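Local structure of geobacter metallireducens SMUG1 (Geobacter metallireducens, 5H9I) at residues 110-113 / 114-117; 76-79 / 80-84; 223-226 / 227-231. The protein is a SMUG1-type member of the UDG-like superfamily, an alpha/beta protein with a parallel four-stranded sheet among helices and a pocket that holds xanthine. All coordinates share one frame; numbering follows the deposited sequence.

Contact 1: residues 110-113 / 114-117; sequences SEVS and GRRL. With XAN (xanthine), chain B.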
# COMPACT_ATOMS: atom_id res chain seq x y z
N SER A 110 -8.66 15.04 0.29
CA SER A 110 -7.30 14.76 -0.16
C SER A 110 -6.43 14.16 0.92
O SER A 110 -6.12 14.78 1.98
CB SER A 110 -6.64 15.98 -0.73
OG SER A 110 -5.29 15.81 -1.02
N GLU A 111 -5.90 13.00 0.72
CA GLU A 111 -4.99 12.43 1.66
C GLU A 111 -3.61 13.07 1.57
O GLU A 111 -3.00 13.01 0.48
CB GLU A 111 -4.82 10.91 1.41
CG GLU A 111 -3.91 10.28 2.45
CD GLU A 111 -3.53 8.86 2.06
OE1 GLU A 111 -2.41 8.59 1.62
OE2 GLU A 111 -4.43 7.95 2.24
N VAL A 112 -3.08 13.63 2.67
CA VAL A 112 -1.84 14.30 2.66
C VAL A 112 -0.68 13.35 2.32
O VAL A 112 0.22 13.69 1.53
CB VAL A 112 -1.52 15.05 4.00
CG1 VAL A 112 -0.20 15.78 3.99
CG2 VAL A 112 -2.68 16.08 4.19
N SER A 113 -0.69 12.26 3.00
CA SER A 113 0.38 11.25 2.86
C SER A 113 0.59 10.86 1.42
O SER A 113 1.70 11.02 0.87
CB SER A 113 0.11 10.02 3.69
OG SER A 113 0.21 10.25 5.07
N GLY A 114 -0.46 10.45 0.77
CA GLY A 114 -0.33 10.03 -0.66
C GLY A 114 -0.10 11.17 -1.58
O GLY A 114 0.63 11.13 -2.60
N ARG A 115 -0.66 12.36 -1.33
CA ARG A 115 -0.34 13.54 -2.06
C ARG A 115 1.10 13.90 -2.03
O ARG A 115 1.70 14.21 -3.06
CB ARG A 115 -1.20 14.79 -1.57
CG ARG A 115 -1.37 15.86 -2.50
CD ARG A 115 -2.34 16.92 -1.93
NE ARG A 115 -1.68 17.59 -0.86
CZ ARG A 115 -2.31 17.91 0.31
NH1 ARG A 115 -3.60 17.55 0.55
NH2 ARG A 115 -1.64 18.65 1.19
N ARG A 116 1.68 13.78 -0.84
CA ARG A 116 3.10 14.03 -0.70
C ARG A 116 3.93 12.96 -1.46
O ARG A 116 4.92 13.33 -2.10
CB ARG A 116 3.49 14.00 0.78
CG ARG A 116 3.11 15.32 1.50
CD ARG A 116 3.56 15.23 2.95
NE ARG A 116 3.22 16.50 3.62
CZ ARG A 116 3.33 16.68 4.93
NH1 ARG A 116 3.62 15.71 5.75
NH2 ARG A 116 3.12 17.93 5.39
N LEU A 117 3.61 11.70 -1.22
CA LEU A 117 4.44 10.62 -1.83
C LEU A 117 4.38 10.65 -3.32
O LEU A 117 5.43 10.74 -4.01
CB LEU A 117 4.01 9.29 -1.28
CG LEU A 117 4.73 8.06 -1.84
CD1 LEU A 117 5.16 7.24 -0.62
CD2 LEU A 117 3.92 7.21 -2.75
N9 XAN B . -1.57 6.55 3.54
C4 XAN B . -1.31 5.35 3.10
N3 XAN B . -1.67 4.64 2.03
C2 XAN B . -1.24 3.47 1.88
O2 XAN B . -1.62 2.84 0.93
N1 XAN B . -0.36 2.90 2.71
C6 XAN B . 0.09 3.49 3.78
O6 XAN B . 0.86 2.95 4.59
C5 XAN B . -0.40 4.76 4.05
N7 XAN B . -0.19 5.64 5.02
C8 XAN B . -0.88 6.72 4.70

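Contact 2: residues 76-79 / 80-84; sequences EVAV and VTEWL. With IPA (isopropyl alcohol), chain G.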
# COMPACT_ATOMS: atom_id res chain seq x y z
N GLU A 76 -4.24 9.02 -3.28
CA GLU A 76 -4.97 10.29 -3.19
C GLU A 76 -5.76 10.40 -4.51
O GLU A 76 -5.22 10.20 -5.62
CB GLU A 76 -4.04 11.44 -2.94
CG GLU A 76 -4.78 12.81 -2.69
CD GLU A 76 -4.50 13.85 -3.69
OE1 GLU A 76 -3.84 13.64 -4.76
OE2 GLU A 76 -4.99 15.02 -3.47
N VAL A 77 -7.01 10.87 -4.45
CA VAL A 77 -7.88 10.82 -5.61
C VAL A 77 -7.34 11.59 -6.76
O VAL A 77 -7.28 11.08 -7.90
CB VAL A 77 -9.36 11.24 -5.22
CG1 VAL A 77 -10.22 11.32 -6.45
CG2 VAL A 77 -9.89 10.28 -4.19
N ALA A 78 -6.87 12.81 -6.50
CA ALA A 78 -6.42 13.68 -7.55
C ALA A 78 -5.21 13.12 -8.31
O ALA A 78 -5.19 13.08 -9.55
CB ALA A 78 -6.14 15.05 -7.07
N VAL A 79 -4.25 12.62 -7.53
CA VAL A 79 -3.05 12.14 -8.19
C VAL A 79 -3.35 10.86 -8.94
O VAL A 79 -2.77 10.65 -10.06
CB VAL A 79 -1.82 12.15 -7.23
CG1 VAL A 79 -1.91 11.02 -6.37
CG2 VAL A 79 -0.54 12.17 -8.15
N VAL A 80 -4.26 9.99 -8.49
CA VAL A 80 -4.53 8.78 -9.19
C VAL A 80 -5.26 9.08 -10.49
O VAL A 80 -4.91 8.55 -11.55
CB VAL A 80 -5.33 7.87 -8.38
CG1 VAL A 80 -5.86 6.69 -9.15
CG2 VAL A 80 -4.57 7.39 -7.14
N THR A 81 -6.22 10.03 -10.49
CA THR A 81 -6.94 10.39 -11.69
C THR A 81 -6.09 11.19 -12.67
O THR A 81 -6.11 10.91 -13.88
CB THR A 81 -8.29 11.15 -11.41
OG1 THR A 81 -8.00 12.41 -10.88
CG2 THR A 81 -9.08 10.43 -10.52
N GLU A 82 -5.32 12.16 -12.18
CA GLU A 82 -4.64 13.15 -13.03
C GLU A 82 -3.30 12.59 -13.50
O GLU A 82 -2.94 12.84 -14.66
CB GLU A 82 -4.41 14.48 -12.28
CG GLU A 82 -5.76 15.16 -11.98
CD GLU A 82 -5.67 16.40 -11.02
OE1 GLU A 82 -4.55 16.79 -10.57
OE2 GLU A 82 -6.78 16.97 -10.67
N TRP A 83 -2.56 11.90 -12.65
CA TRP A 83 -1.20 11.51 -13.03
C TRP A 83 -1.24 10.08 -13.55
O TRP A 83 -0.63 9.83 -14.62
CB TRP A 83 -0.25 11.64 -11.85
CG TRP A 83 1.19 11.57 -12.35
CD1 TRP A 83 1.76 12.41 -13.31
CD2 TRP A 83 2.21 10.72 -11.89
NE1 TRP A 83 3.09 12.04 -13.47
CE2 TRP A 83 3.39 11.02 -12.65
CE3 TRP A 83 2.24 9.63 -11.00
CZ2 TRP A 83 4.57 10.35 -12.42
CZ3 TRP A 83 3.39 8.94 -10.84
CH2 TRP A 83 4.55 9.34 -11.58
N LEU A 84 -1.88 9.17 -12.86
CA LEU A 84 -1.87 7.78 -13.25
C LEU A 84 -2.90 7.52 -14.33
O LEU A 84 -2.85 6.50 -15.03
CB LEU A 84 -2.05 6.84 -12.05
CG LEU A 84 -0.99 6.88 -10.98
CD1 LEU A 84 -1.31 5.97 -9.80
CD2 LEU A 84 0.40 6.55 -11.60
C1 IPA G . -6.20 12.09 -16.30
C2 IPA G . -5.68 11.31 -17.44
C3 IPA G . -6.33 11.84 -18.74
O2 IPA G . -4.20 11.24 -17.35

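Contact 3: residues 223-226 / 227-231; sequences RDWA and GTALR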
# COMPACT_ATOMS: atom_id res chain seq x y z
N ARG A 223 8.35 19.38 7.75
CA ARG A 223 9.38 20.33 7.33
C ARG A 223 9.94 20.09 5.97
O ARG A 223 10.01 20.98 5.13
CB ARG A 223 10.48 20.25 8.32
CG ARG A 223 11.58 21.26 8.02
CD ARG A 223 12.65 21.21 9.11
NE ARG A 223 13.30 19.92 9.14
CZ ARG A 223 14.20 19.50 8.26
NH1 ARG A 223 14.63 18.29 8.41
NH2 ARG A 223 14.65 20.34 7.30
N ASP A 224 10.33 18.86 5.66
CA ASP A 224 10.93 18.56 4.36
C ASP A 224 10.91 17.03 4.17
O ASP A 224 11.94 16.35 4.26
CB ASP A 224 12.38 19.01 4.31
CG ASP A 224 12.98 18.86 2.91
OD1 ASP A 224 12.21 18.61 1.94
OD2 ASP A 224 14.19 19.04 2.82
N TRP A 225 9.68 16.49 3.87
CA TRP A 225 9.59 15.04 3.67
C TRP A 225 10.49 14.59 2.48
O TRP A 225 11.27 13.66 2.63
CB TRP A 225 8.14 14.58 3.52
CG TRP A 225 8.08 13.14 3.29
CD1 TRP A 225 8.31 12.16 4.19
CD2 TRP A 225 7.94 12.52 2.03
NE1 TRP A 225 8.28 10.92 3.57
CE2 TRP A 225 8.07 11.10 2.26
CE3 TRP A 225 7.67 12.95 0.77
CZ2 TRP A 225 7.93 10.20 1.24
CZ3 TRP A 225 7.61 12.08 -0.21
CH2 TRP A 225 7.70 10.71 0.01
N ALA A 226 10.39 15.31 1.42
CA ALA A 226 11.05 14.89 0.18
C ALA A 226 12.54 14.91 0.35
O ALA A 226 13.24 13.95 0.01
CB ALA A 226 10.59 15.82 -0.96
N GLY A 227 13.10 16.00 0.96
CA GLY A 227 14.52 16.01 1.20
C GLY A 227 15.06 15.00 2.13
O GLY A 227 16.12 14.42 1.98
N THR A 228 14.25 14.62 3.12
CA THR A 228 14.59 13.64 4.04
C THR A 228 14.62 12.24 3.37
O THR A 228 15.52 11.45 3.51
CB THR A 228 13.62 13.61 5.24
OG1 THR A 228 13.65 14.91 5.92
CG2 THR A 228 14.01 12.59 6.20
N ALA A 229 13.55 11.96 2.65
CA ALA A 229 13.47 10.67 2.00
C ALA A 229 14.54 10.53 0.94
O ALA A 229 15.09 9.46 0.73
CB ALA A 229 12.08 10.54 1.32
N LEU A 230 14.83 11.63 0.34
CA LEU A 230 15.85 11.63 -0.73
C LEU A 230 17.20 11.32 -0.15
O LEU A 230 17.97 10.45 -0.69
CB LEU A 230 15.69 12.89 -1.62
CG LEU A 230 16.54 13.10 -2.76
CD1 LEU A 230 16.08 12.01 -3.75
CD2 LEU A 230 16.40 14.52 -3.31
N ARG A 231 17.55 11.86 1.02
CA ARG A 231 18.71 11.46 1.76
C ARG A 231 18.79 10.00 2.19
O ARG A 231 19.79 9.32 2.01
CB ARG A 231 18.92 12.37 3.03
CG ARG A 231 19.95 11.82 4.03
CD ARG A 231 20.33 12.81 5.16
NE ARG A 231 19.20 13.06 6.05
CZ ARG A 231 18.68 12.17 6.87
NH1 ARG A 231 19.20 10.94 6.96
NH2 ARG A 231 17.65 12.51 7.65

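Contact 1: residues 110-113 / 114-117
Two donors converge on Glu111 OE1, one from the protein backbone and one from the bound xanthine. Gly114 N lies 2.8 Å from Glu111 OE1, but its N-H points well off the oxygen, which makes this a weak bond. Xanthine N9 donates to Glu111 OE1 over 2.9 Å, with 148° at the hydrogen. An extended side chain, with CG anti to the backbone N, carries the carboxylate forward to a place where both donors reach it. Next to it, Ser113 CB rests 3.6 Å from xanthine C8. Xanthine is also hydrogen-bonded to Met60 N, Phe74 N, Asn139 ND2 and His213 NE2.

Structurally this is the start of helix 112-125, with Glu111 as its N-cap, so the capping residue also serves the pocket. The first turn is regular: Arg115 N, Arg116 N and Leu117 N donate to Glu111 O, Val112 O and Ser113 O, respectively. The middle one of these, Arg116 N to Val112 O, measures 2.8 Å.

At the exposed Arg115, the chain folds at its third torsion (chi3 71°) and comes back toward Ser110. Arg115 NH1 then gives Ser110 OG a bond of 2.9 Å. It is nearly straight, 164° at the hydrogen, and Ser110 OG lies in the guanidinium plane. The stronger partner of this hydroxyl is Glu76 OE2. Val112 touches both arginines, with one methyl for each. Its CG2 reaches toward Arg115, 4.0 Å from NH1 of that residue. Its CG1 lies over one face of the Arg116 guanidinium near the rim, 3.5 Å from Arg116 NE, while Pro214 O and Asn222 OD1 take bonds from Arg116 NH1 and NH2 and so limit its rotation.

Contact 2: residues 76-79 / 80-84
Val79 and Trp83 meet in a local, intrahelical contact within helix 77-84, a short helix capped at its start and widened into a pi-type turn at residues 80-84. The cap is Glu76: its OE1 takes a bond of 3.0 Å from Val79 N, which approaches from above the carboxylate plane, 40° out of it. The other oxygen, Glu76 OE2, is hydrogen-bonded to Ser110 OG, just ahead of helix 112-125.

Regular i to i+4 bonds follow, from Val80 N to Glu76 O and from Thr81 N to Val77 O. Ala78 O then accepts twice. Glu82 N approaches it at 2.8 Å, nearly in line with the carbonyl. Thr81 OG1 reaches the same Ala78 O over 3.2 Å from a much more oblique direction. That hydroxyl can fold back onto the preceding turn because it stands between its own backbone N and carbonyl carbon (chi1 68°).

The widening shows in the acceptor Val79 O, which is shared by two consecutive amides. Trp83 N is the nearer donor, 2.9 Å from Val79 O and tilted from the carbonyl plane. Leu84 N, five residues on, is 3.3 Å from Val79 O yet lies closer to the direction of the carbonyl. Beside these bonds the Val79 and Trp83 side chains run the same way, with Val79 CG2 packed 3.7 Å from Trp83 CB.

Beyond CB the indole leaves the turn and lies against Ile121 and Arg122 of helix 112-125, its NE1 bonded to Gly126 O. Val79 packs on Trp118 of that same helix, Val77 and Val80 on Thr70 of helix 67-70, and Leu84 on Phe132 of helix 128-132.

Contact 3: residues 223-226 / 227-231
Gly227, Ala226 and Trp225 carry most of this contact, a local one between successive turns of helix 219-235, near the C-terminal end of the alpha/beta fold. Gly227 is met by the carboxylate of Asp224. Its backbone N donates to Asp224 OD1 over 2.9 Å with 154° at the hydrogen. The amide reaches that oxygen from well above the carboxylate plane, 61° out of it, so the flat group lies against the glycine. The second oxygen, Asp224 OD2, sits 3.5 Å from Gly227 CA.

Ala226 contributes mainly through its carbonyl. Leu230 N donates to Ala226 O at 2.8 Å, and Leu230 CB lies 3.1 Å from the same Ala226 O. Outward, Ala226 and Leu230 both rest on Phe120 of helix 112-125; Leu230 also touches Arg124 and Phe240, two residues of the pocket that holds pentanoic acid.

Trp225 takes part through its carbonyl and its ring. The carbonyl accepts from Ala229 N in an almost straight bond, 169° at the hydrogen. The indole, with CG anti to the backbone N, has Ala229 CB over one face toward the rim, 4.2 Å from Trp225 CE2. Its NE1 is bonded to Ile212 O, which helps to fix the ring, and the ring of Phe120 meets it with the two planes nearly perpendicular.

Just before Trp225 in the chain, Asp224 O accepts twice from Thr228. Thr228 N approaches at 3.1 Å from one face of the Asp224 carbonyl plane, and Thr228 OG1 reaches the same Asp224 O from the opposite face at 2.8 Å.

Followed from the N terminus, the three contacts come in series: contact 2 in helix 77-84, contact 1 at the start of helix 112-125, and contact 3 in helix 219-235. Each joins adjoining segments and closes only a helical turn; none nests in or crosses another. Contacts 2 and 1 meet where the two capping regions lie together, Glu76 OE2 standing 2.6 Å from Ser110 OG, a probable hydrogen bond. Contact 1 also touches contact 3, with Arg116 O 3.5 Å from Trp225 CZ3. Contacts 2 and 3 do not touch, their nearest atoms being about 11 Å apart; helix 112-125 lies against both, Ile121 and Arg122 meeting Trp83 and Phe120 meeting Leu230.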